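Local atomic coordinates of HTH-type transcriptional activator AmpR (Pseudomonas aeruginosa PAO1, PDB entry 5MMH), a protein that activates transcription of the beta-lactamase gene ampC by binding its promoter, with an effector domain that recognises muropeptides derived from the cell wall. Residues Leu78-Leu83 / Thr179-Leu184; Val85-Glu90 / Arg170-Thr175; Gln103-Arg108 / Arg132-Asp137. One frame throughout, in Å; residues are numbered along the deposited sequence.

Contact 1. Residues Leu78-Leu83 / Thr179-Leu184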
loop_
_atom_site.group_PDB
_atom_site.type_symbol
_atom_site.label_atom_id
_atom_site.label_comp_id
_atom_site.label_asym_id
_atom_site.label_seq_id
_atom_site.Cartn_x
_atom_site.Cartn_y
_atom_site.Cartn_z
ATOM N N LEU A 78 -8.370 -3.371 -19.637
ATOM C CA LEU A 78 -9.541 -2.768 -19.002
ATOM C C LEU A 78 -9.680 -1.295 -19.373
ATOM O O LEU A 78 -10.645 -0.928 -20.052
ATOM C CB LEU A 78 -9.483 -2.963 -17.475
ATOM C CG LEU A 78 -9.356 -4.440 -17.064
ATOM C CD1 LEU A 78 -8.951 -4.643 -15.594
ATOM C CD2 LEU A 78 -10.657 -5.166 -17.378
ATOM N N PHE A 79 -8.712 -0.456 -18.985
ATOM C CA PHE A 79 -8.716 0.966 -19.305
ATOM C C PHE A 79 -7.348 1.557 -18.969
ATOM O O PHE A 79 -6.619 1.018 -18.130
ATOM C CB PHE A 79 -9.850 1.718 -18.567
ATOM C CG PHE A 79 -9.905 1.479 -17.046
ATOM C CD1 PHE A 79 -9.137 2.232 -16.180
ATOM C CD2 PHE A 79 -10.776 0.547 -16.499
ATOM C CE1 PHE A 79 -9.197 2.034 -14.786
ATOM C CE2 PHE A 79 -10.851 0.341 -15.114
ATOM C CZ PHE A 79 -10.059 1.081 -14.254
ATOM N N GLU A 80 -7.010 2.654 -19.651
ATOM C CA GLU A 80 -5.793 3.422 -19.394
ATOM C C GLU A 80 -5.819 4.064 -18.011
ATOM O O GLU A 80 -6.872 4.445 -17.491
ATOM C CB GLU A 80 -5.621 4.559 -20.419
ATOM C CG GLU A 80 -5.213 4.192 -21.827
ATOM C CD GLU A 80 -5.172 5.410 -22.767
ATOM O OE1 GLU A 80 -4.257 6.248 -22.610
ATOM O OE2 GLU A 80 -6.058 5.543 -23.652
ATOM N N ALA A 81 -4.639 4.240 -17.429
ATOM C CA ALA A 81 -4.504 5.000 -16.185
ATOM C C ALA A 81 -3.393 6.017 -16.383
ATOM O O ALA A 81 -2.243 5.776 -15.994
ATOM C CB ALA A 81 -4.230 4.090 -14.986
ATOM N N PRO A 82 -3.700 7.165 -16.990
ATOM C CA PRO A 82 -2.671 8.187 -17.174
ATOM C C PRO A 82 -2.217 8.716 -15.831
ATOM O O PRO A 82 -2.986 8.788 -14.869
ATOM C CB PRO A 82 -3.378 9.281 -17.985
ATOM C CG PRO A 82 -4.656 8.665 -18.451
ATOM C CD PRO A 82 -5.017 7.638 -17.444
ATOM N N LEU A 83 -0.953 9.098 -15.783
ATOM C CA LEU A 83 -0.309 9.572 -14.569
ATOM C C LEU A 83 -0.318 11.097 -14.525
ATOM O O LEU A 83 -0.067 11.757 -15.539
ATOM C CB LEU A 83 1.132 9.066 -14.502
ATOM C CG LEU A 83 1.336 7.557 -14.442
ATOM C CD1 LEU A 83 2.803 7.221 -14.224
ATOM C CD2 LEU A 83 0.486 6.962 -13.333
ATOM N N THR A 179 1.353 5.919 -19.539
ATOM C CA THR A 179 2.422 4.932 -19.505
ATOM C C THR A 179 1.927 3.498 -19.408
ATOM O O THR A 179 2.703 2.582 -19.689
ATOM C CB THR A 179 3.367 5.198 -18.329
ATOM O OG1 THR A 179 2.662 5.001 -17.100
ATOM C CG2 THR A 179 3.875 6.623 -18.385
ATOM N N GLY A 180 0.672 3.280 -19.025
ATOM C CA GLY A 180 0.180 1.927 -18.855
ATOM C C GLY A 180 -1.316 1.898 -18.647
ATOM O O GLY A 180 -1.981 2.934 -18.575
ATOM N N SER A 181 -1.836 0.675 -18.558
ATOM C CA SER A 181 -3.246 0.395 -18.380
ATOM C C SER A 181 -3.388 -0.634 -17.273
ATOM O O SER A 181 -2.409 -1.241 -16.844
ATOM C CB SER A 181 -3.877 -0.152 -19.670
ATOM O OG SER A 181 -3.690 0.747 -20.743
ATOM N N TYR A 182 -4.621 -0.814 -16.806
ATOM C CA TYR A 182 -4.979 -1.955 -15.982
ATOM C C TYR A 182 -5.454 -3.084 -16.883
ATOM O O TYR A 182 -6.167 -2.848 -17.864
ATOM C CB TYR A 182 -6.055 -1.567 -14.963
ATOM C CG TYR A 182 -5.482 -0.678 -13.885
ATOM C CD1 TYR A 182 -4.628 -1.206 -12.919
ATOM C CD2 TYR A 182 -5.740 0.685 -13.862
ATOM C CE1 TYR A 182 -4.071 -0.410 -11.939
ATOM C CE2 TYR A 182 -5.193 1.500 -12.872
ATOM C CZ TYR A 182 -4.351 0.940 -11.920
ATOM O OH TYR A 182 -3.780 1.713 -10.942
ATOM N N TRP A 183 -5.048 -4.305 -16.549
ATOM C CA TRP A 183 -5.280 -5.499 -17.352
ATOM C C TRP A 183 -5.878 -6.600 -16.491
ATOM O O TRP A 183 -5.467 -6.786 -15.343
ATOM C CB TRP A 183 -3.968 -6.021 -17.966
ATOM C CG TRP A 183 -3.272 -5.027 -18.849
ATOM C CD1 TRP A 183 -2.492 -3.971 -18.450
ATOM C CD2 TRP A 183 -3.296 -4.991 -20.279
ATOM N NE1 TRP A 183 -2.027 -3.283 -19.550
ATOM C CE2 TRP A 183 -2.517 -3.882 -20.685
ATOM C CE3 TRP A 183 -3.906 -5.783 -21.260
ATOM C CZ2 TRP A 183 -2.321 -3.559 -22.033
ATOM C CZ3 TRP A 183 -3.715 -5.456 -22.585
ATOM C CH2 TRP A 183 -2.934 -4.347 -22.962
ATOM N N LEU A 184 -6.819 -7.358 -17.047
ATOM C CA LEU A 184 -7.222 -8.620 -16.438
ATOM C C LEU A 184 -6.371 -9.734 -17.052
ATOM O O LEU A 184 -6.471 -10.007 -18.251
ATOM C CB LEU A 184 -8.709 -8.871 -16.644
ATOM C CG LEU A 184 -9.202 -10.216 -16.129
ATOM C CD1 LEU A 184 -9.235 -10.245 -14.583
ATOM C CD2 LEU A 184 -10.564 -10.484 -16.697
HETATM O O HOH W 1 -0.138 5.418 -17.167
#

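Contact 2. Residues Val85-Glu90 / Arg170-Thr175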
loop_
_atom_site.group_PDB
_atom_site.type_symbol
_atom_site.label_atom_id
_atom_site.label_comp_id
_atom_site.label_asym_id
_atom_site.label_seq_id
_atom_site.Cartn_x
_atom_site.Cartn_y
_atom_site.Cartn_z
ATOM N N VAL A 85 0.525 14.658 -11.636
ATOM C CA VAL A 85 1.103 15.137 -10.384
ATOM C C VAL A 85 -0.000 15.319 -9.349
ATOM O O VAL A 85 -1.015 15.973 -9.619
ATOM C CB VAL A 85 1.868 16.447 -10.614
ATOM C CG1 VAL A 85 2.119 17.138 -9.304
ATOM C CG2 VAL A 85 3.184 16.183 -11.342
ATOM N N LEU A 86 0.197 14.743 -8.152
ATOM C CA LEU A 86 -0.749 14.854 -7.053
ATOM C C LEU A 86 0.009 15.232 -5.791
ATOM O O LEU A 86 1.101 14.714 -5.540
ATOM C CB LEU A 86 -1.519 13.543 -6.849
ATOM C CG LEU A 86 -2.402 13.117 -8.029
ATOM C CD1 LEU A 86 -2.886 11.697 -7.833
ATOM C CD2 LEU A 86 -3.590 14.052 -8.169
ATOM N N CYS A 87 -0.564 16.134 -4.993
ATOM C CA CYS A 87 0.126 16.625 -3.802
ATOM C C CYS A 87 -0.884 17.192 -2.818
ATOM O O CYS A 87 -2.072 17.319 -3.121
ATOM C CB CYS A 87 1.171 17.676 -4.160
ATOM S SG CYS A 87 0.502 19.124 -5.004
ATOM N N CYS A 88 -0.396 17.523 -1.621
ATOM C CA CYS A 88 -1.256 18.148 -0.623
ATOM C C CYS A 88 -1.473 19.631 -0.948
ATOM O O CYS A 88 -0.687 20.238 -1.683
ATOM C CB CYS A 88 -0.662 17.987 0.777
ATOM S SG CYS A 88 0.886 18.860 1.062
ATOM N N PRO A 89 -2.560 20.230 -0.423
ATOM C CA PRO A 89 -2.788 21.678 -0.639
ATOM C C PRO A 89 -1.621 22.552 -0.208
ATOM O O PRO A 89 -1.241 23.483 -0.934
ATOM C CB PRO A 89 -4.041 21.960 0.202
ATOM C CG PRO A 89 -4.704 20.638 0.374
ATOM C CD PRO A 89 -3.630 19.603 0.377
ATOM N N GLU A 90 -1.074 22.291 0.980
ATOM C CA GLU A 90 0.203 22.818 1.446
ATOM C C GLU A 90 1.171 22.999 0.285
ATOM O O GLU A 90 1.532 24.129 -0.063
ATOM C CB GLU A 90 0.778 21.859 2.500
ATOM C CG GLU A 90 1.635 22.458 3.614
ATOM C CD GLU A 90 3.081 22.652 3.213
ATOM O OE1 GLU A 90 3.442 23.792 2.842
ATOM O OE2 GLU A 90 3.853 21.668 3.275
ATOM N N ARG A 170 -4.804 17.371 -4.045
ATOM C CA ARG A 170 -4.985 18.321 -5.125
ATOM C C ARG A 170 -4.211 17.890 -6.360
ATOM O O ARG A 170 -3.169 17.237 -6.276
ATOM C CB ARG A 170 -4.560 19.740 -4.702
ATOM C CG ARG A 170 -5.410 20.304 -3.560
ATOM C CD ARG A 170 -5.597 21.826 -3.620
ATOM N NE ARG A 170 -6.537 22.227 -4.665
ATOM C CZ ARG A 170 -6.185 22.767 -5.831
ATOM N NH1 ARG A 170 -4.903 22.996 -6.107
ATOM N NH2 ARG A 170 -7.119 23.088 -6.723
ATOM N N ARG A 171 -4.754 18.265 -7.511
ATOM C CA ARG A 171 -4.095 18.124 -8.803
ATOM C C ARG A 171 -3.638 19.501 -9.263
ATOM O O ARG A 171 -4.468 20.305 -9.715
ATOM C CB ARG A 171 -5.056 17.512 -9.825
ATOM C CG ARG A 171 -4.437 17.288 -11.193
ATOM C CD ARG A 171 -5.422 16.604 -12.113
ATOM N NE ARG A 171 -4.854 16.408 -13.437
ATOM C CZ ARG A 171 -5.299 15.500 -14.294
ATOM N NH1 ARG A 171 -6.315 14.714 -13.959
ATOM N NH2 ARG A 171 -4.717 15.371 -15.478
ATOM N N PRO A 172 -2.346 19.835 -9.157
ATOM C CA PRO A 172 -1.914 21.203 -9.488
ATOM C C PRO A 172 -1.774 21.509 -10.970
ATOM O O PRO A 172 -1.851 22.691 -11.328
ATOM C CB PRO A 172 -0.551 21.324 -8.785
ATOM C CG PRO A 172 -0.105 19.912 -8.553
ATOM C CD PRO A 172 -1.350 19.124 -8.336
ATOM N N PHE A 173 -1.552 20.516 -11.837
ATOM C CA PHE A 173 -1.368 20.767 -13.264
ATOM C C PHE A 173 -2.287 19.883 -14.098
ATOM O O PHE A 173 -2.757 18.830 -13.652
ATOM C CB PHE A 173 0.078 20.529 -13.708
ATOM C CG PHE A 173 1.097 21.175 -12.815
ATOM C CD1 PHE A 173 1.250 22.556 -12.794
ATOM C CD2 PHE A 173 1.899 20.403 -11.989
ATOM C CE1 PHE A 173 2.196 23.154 -11.970
ATOM C CE2 PHE A 173 2.845 20.992 -11.158
ATOM C CZ PHE A 173 2.993 22.370 -11.148
ATOM N N ALA A 174 -2.509 20.316 -15.340
ATOM C CA ALA A 174 -3.340 19.574 -16.281
ATOM C C ALA A 174 -2.589 18.451 -16.992
ATOM O O ALA A 174 -3.213 17.469 -17.414
ATOM C CB ALA A 174 -3.937 20.529 -17.320
ATOM N N THR A 175 -1.273 18.571 -17.130
ATOM C CA THR A 175 -0.508 17.617 -17.922
ATOM C C THR A 175 -0.664 16.191 -17.392
ATOM O O THR A 175 -0.528 15.943 -16.185
ATOM C CB THR A 175 0.968 18.026 -17.927
ATOM O OG1 THR A 175 1.107 19.323 -18.515
ATOM C CG2 THR A 175 1.798 17.045 -18.738
HETATM O O HOH W 2 -1.174 17.672 -11.602
#

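Contact 3. Residues Gln103-Arg108 / Arg132-Asp137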
loop_
_atom_site.group_PDB
_atom_site.type_symbol
_atom_site.label_atom_id
_atom_site.label_comp_id
_atom_site.label_asym_id
_atom_site.label_seq_id
_atom_site.Cartn_x
_atom_site.Cartn_y
_atom_site.Cartn_z
ATOM N N GLN A 103 12.102 21.745 -6.666
ATOM C CA GLN A 103 12.277 22.223 -5.299
ATOM C C GLN A 103 11.651 21.303 -4.261
ATOM O O GLN A 103 11.686 21.626 -3.067
ATOM C CB GLN A 103 11.658 23.613 -5.131
ATOM C CG GLN A 103 12.280 24.703 -5.969
ATOM C CD GLN A 103 11.498 25.989 -5.859
ATOM O OE1 GLN A 103 10.989 26.324 -4.784
ATOM N NE2 GLN A 103 11.375 26.712 -6.972
ATOM N N HIS A 104 11.055 20.200 -4.686
ATOM C CA HIS A 104 10.359 19.294 -3.796
ATOM C C HIS A 104 10.906 17.889 -3.987
ATOM O O HIS A 104 11.458 17.548 -5.034
ATOM C CB HIS A 104 8.841 19.295 -4.055
ATOM C CG HIS A 104 8.156 20.573 -3.680
ATOM N ND1 HIS A 104 8.129 21.678 -4.506
ATOM C CD2 HIS A 104 7.477 20.923 -2.560
ATOM C CE1 HIS A 104 7.467 22.653 -3.910
ATOM N NE2 HIS A 104 7.060 22.221 -2.730
ATOM N N THR A 105 10.752 17.079 -2.951
ATOM C CA THR A 105 10.969 15.656 -3.098
ATOM C C THR A 105 9.990 15.095 -4.104
ATOM O O THR A 105 8.777 15.290 -3.980
ATOM C CB THR A 105 10.788 14.950 -1.771
ATOM O OG1 THR A 105 11.540 15.646 -0.784
ATOM C CG2 THR A 105 11.234 13.499 -1.884
ATOM N N LEU A 106 10.523 14.398 -5.094
ATOM C CA LEU A 106 9.719 13.764 -6.127
ATOM C C LEU A 106 9.489 12.325 -5.692
ATOM O O LEU A 106 10.416 11.516 -5.711
ATOM C CB LEU A 106 10.425 13.832 -7.480
ATOM C CG LEU A 106 10.772 15.244 -7.969
ATOM C CD1 LEU A 106 11.270 15.223 -9.403
ATOM C CD2 LEU A 106 9.574 16.186 -7.809
ATOM N N LEU A 107 8.262 12.007 -5.288
ATOM C CA LEU A 107 7.928 10.635 -4.925
ATOM C C LEU A 107 7.733 9.814 -6.193
ATOM O O LEU A 107 7.073 10.258 -7.134
ATOM C CB LEU A 107 6.659 10.615 -4.080
ATOM C CG LEU A 107 6.592 11.618 -2.924
ATOM C CD1 LEU A 107 5.183 11.679 -2.386
ATOM C CD2 LEU A 107 7.614 11.255 -1.779
ATOM N N ARG A 108 8.308 8.612 -6.233
ATOM C CA ARG A 108 8.205 7.836 -7.459
ATOM C C ARG A 108 7.987 6.360 -7.169
ATOM O O ARG A 108 8.160 5.888 -6.045
ATOM C CB ARG A 108 9.440 8.036 -8.336
ATOM C CG ARG A 108 10.721 7.463 -7.811
ATOM C CD ARG A 108 11.816 7.877 -8.773
ATOM N NE ARG A 108 13.113 7.259 -8.520
ATOM C CZ ARG A 108 13.452 6.030 -8.901
ATOM N NH1 ARG A 108 12.585 5.247 -9.544
ATOM N NH2 ARG A 108 14.670 5.580 -8.631
ATOM N N ARG A 132 16.479 14.349 -4.951
ATOM C CA ARG A 132 15.910 13.763 -3.773
ATOM C C ARG A 132 14.637 13.031 -4.073
ATOM O O ARG A 132 13.698 13.587 -4.588
ATOM C CB ARG A 132 15.662 14.799 -2.699
ATOM C CG ARG A 132 15.560 14.167 -1.314
ATOM C CD ARG A 132 14.448 14.702 -0.440
ATOM N NE ARG A 132 14.874 14.648 0.964
ATOM C CZ ARG A 132 14.758 15.630 1.868
ATOM N NH1 ARG A 132 15.205 15.440 3.109
ATOM N NH2 ARG A 132 14.168 16.782 1.584
ATOM N N SER A 133 14.630 11.763 -3.739
ATOM C CA SER A 133 13.423 11.001 -4.044
ATOM C C SER A 133 13.382 9.681 -3.281
ATOM O O SER A 133 14.405 9.147 -2.832
ATOM C CB SER A 133 13.270 10.757 -5.557
ATOM O OG SER A 133 14.196 9.823 -6.084
ATOM N N ILE A 134 12.158 9.167 -3.171
ATOM C CA ILE A 134 11.796 7.991 -2.393
ATOM C C ILE A 134 10.974 7.107 -3.310
ATOM O O ILE A 134 10.057 7.597 -3.979
ATOM C CB ILE A 134 10.966 8.377 -1.150
ATOM C CG1 ILE A 134 11.620 9.548 -0.419
ATOM C CG2 ILE A 134 10.733 7.177 -0.248
ATOM C CD1 ILE A 134 10.679 10.333 0.478
ATOM N N VAL A 135 11.281 5.820 -3.339
ATOM C CA VAL A 135 10.667 4.882 -4.276
ATOM C C VAL A 135 9.612 4.074 -3.538
ATOM O O VAL A 135 9.853 3.591 -2.423
ATOM C CB VAL A 135 11.724 3.952 -4.911
ATOM C CG1 VAL A 135 11.073 3.019 -5.921
ATOM C CG2 VAL A 135 12.834 4.764 -5.550
ATOM N N PHE A 136 8.451 3.900 -4.165
ATOM C CA PHE A 136 7.286 3.326 -3.507
ATOM C C PHE A 136 6.816 2.082 -4.241
ATOM O O PHE A 136 6.748 2.072 -5.472
ATOM C CB PHE A 136 6.148 4.350 -3.428
ATOM C CG PHE A 136 6.363 5.405 -2.387
ATOM C CD1 PHE A 136 6.968 6.611 -2.713
ATOM C CD2 PHE A 136 5.985 5.180 -1.074
ATOM C CE1 PHE A 136 7.177 7.582 -1.746
ATOM C CE2 PHE A 136 6.193 6.135 -0.103
ATOM C CZ PHE A 136 6.785 7.345 -0.438
ATOM N N ASP A 137 6.496 1.037 -3.480
ATOM C CA ASP A 137 6.001 -0.192 -4.077
ATOM C C ASP A 137 4.547 -0.056 -4.492
ATOM O O ASP A 137 4.104 -0.770 -5.390
ATOM C CB ASP A 137 6.177 -1.380 -3.112
ATOM C CG ASP A 137 5.141 -1.398 -1.928
ATOM O OD1 ASP A 137 4.968 -0.367 -1.210
ATOM O OD2 ASP A 137 4.544 -2.489 -1.665
#

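Contact 1. Residues Leu78-Leu83 / Thr179-Leu184
The rings of Phe79 and Tyr182 meet obliquely, centroids 5.9 Å apart and planes at 61°. The nearest atoms are Phe79 CE1 and Tyr182 CD2, 3.8 Å apart. Ala81 CB lies 3.5 Å from Tyr182 CE2, also obliquely. Beyond the pair, Phe65 meets the Tyr182 ring edge-to-face, while Trp26 and Phe22 reach the Phe79 and Tyr182 rings respectively. Phe79 has CG tucked between its backbone N and carbonyl carbon (chi1 51°), which swings the ring end closer to the partner strand than its first bond would suggest.

Leu78 works against backbone instead: its CD1 lies 3.7 Å from Leu184 N. Strands 78-80 and 181-184 run antiparallel, and the two segments are tied by three backbone bonds. Leu78 N donates to Tyr182 O, and Tyr182 N returns the favour to Phe79 O (3.0 Å). Farther along, Ala81 N gives a nearly straight bond to a lone pair of Gly180 O (3.2 Å, 175° at the hydrogen). Glu80 and Ser181 form a non-hydrogen-bonded pair between these links, and the Glu80 carboxylate finds its partner in Ser178. A water accepts from Thr179 N where the segments part.

Both segments belong to the mixed sheet of this LysR-type effector domain. Strand 61-66 flanks 181-187 on its far side, with Trp183 NE1 bonded to Gly66 O; strand 153-156 lines Ala81 and Leu83, and helix 194-215 packs on Leu78 and Phe79.

Contact 2. Residues Val85-Glu90 / Arg170-Thr175
A single antiparallel beta bridge, Cys87 with Arg170, fastens the loop after helix 161-165 to the end of strand 73-86, just where that strand gives way to helix 89-93 in the LysR-type effector domain. Both bonds of the hydrogen-bonded pair are present: Arg170 N to Cys87 O at 2.9 Å and Cys87 N to Arg170 O at 3.1 Å. Arg170 O also receives a CA-H contact from Leu86. Cys88, next in the chain, is the N-cap of helix 89-93, and its side chain caps a backbone N of the first turn.

Past the bridge the loop turns its apolar side to the strand. Pro172 CG touches two side chains, 3.6 Å from Val85 CG1 and 3.7 Å from Cys87 SG. The valine methyl gets there because CG1 lies opposite its own backbone N (chi1 164°), and the Val85 and Pro172 side chains cross at about a right angle. Pro172 CB in turn sits over the centre of one face of the Phe173 ring, whereas Val85 CB approaches the rim of that ring, near its plane, at CD2. A water bridges the backbones here, donating to Val85 O and accepting from Phe173 N. Trp118 of helix 114-121 packs on both Val85 and Phe173. On the other side of the bridge, the bent aliphatic part of Arg170 lies across Pro89.

Arg171 stretches along its own loop and pairs with Glu176 in a salt bridge; its extended chain carries NE to Phe173 O, 3.2 Å away and in the guanidinium plane, while NH2 reaches Ala174 O from above that carbonyl's plane.

Contact 3. Residues Gln103-Arg108 / Arg132-Asp137
This is a strand-to-strand contact, a parallel pairing of strands 106-109 and 133-136, well away from the centre of the chain and next to the second subunit. Arg108 supplies two of its backbone bonds by straddling Val135: its N donates to Ile134 O (3.0 Å, 171° at the hydrogen), and its O accepts from Phe136 N at 2.8 Å, a short but bent bond (134° at the hydrogen). The same Arg108 O also takes a CA-H contact from Val135 CA, 3.2 Å away, so this one carbonyl is engaged twice. Nearer the start, Leu106 N reaches Arg132 O only weakly.

The side chain of Arg108 then bends over its neighbour. CG sits between the backbone N and the carbonyl carbon (chi1 68°), and from there the chain runs extended to NE, laying the guanidinium on Val135. CG2 of the valine is centred over one face, 3.6 Å from CZ. Ser133 OG lies at the edge of the same group, but its hydrogen bond goes to Pro129 O.

The strands are the two ends of a beta-alpha-beta unit with helix 114-121 between them, and that helix places Trp115 against Leu106 and Arg108. Its indole NE1 is also bonded to Leu107 O.

On the opposite face of the sheet from Arg108, Leu107 and Ile134 lie side by side and point the same way. Leu107 CD2 touches Ile134 CD1 at 3.9 Å and meets the Phe136 ring at its edge, 3.7 Å from CE1; Met142 of helix 139-147 touches both Leu107 and Phe136. Val135 makes backbone hydrogen bonds to the second subunit; Ile134 packs on Leu45 of that subunit, and Asp137 OD1 bonds to Thr47 OG1 of that subunit.

Contacts 1 and 2 share strand 73-86, and their centres are about 20 Å apart. Contact 1 holds this strand to 181-187, and contact 2 holds its far end to the loop that leads back to 181-187. Contact 3 is nested in the loop closed by contact 2, which is itself nested within that closed by contact 1. The centre of contact 3 lies about 15 Å from that of contact 2 and about 22 Å from that of contact 1; nearest atoms are about 6 and 9 Å apart, without touching. Of the three, contact 3 alone reaches the second subunit. As in LysR relatives, the effector probably binds between two subdomains, which strand 73-86 would help connect.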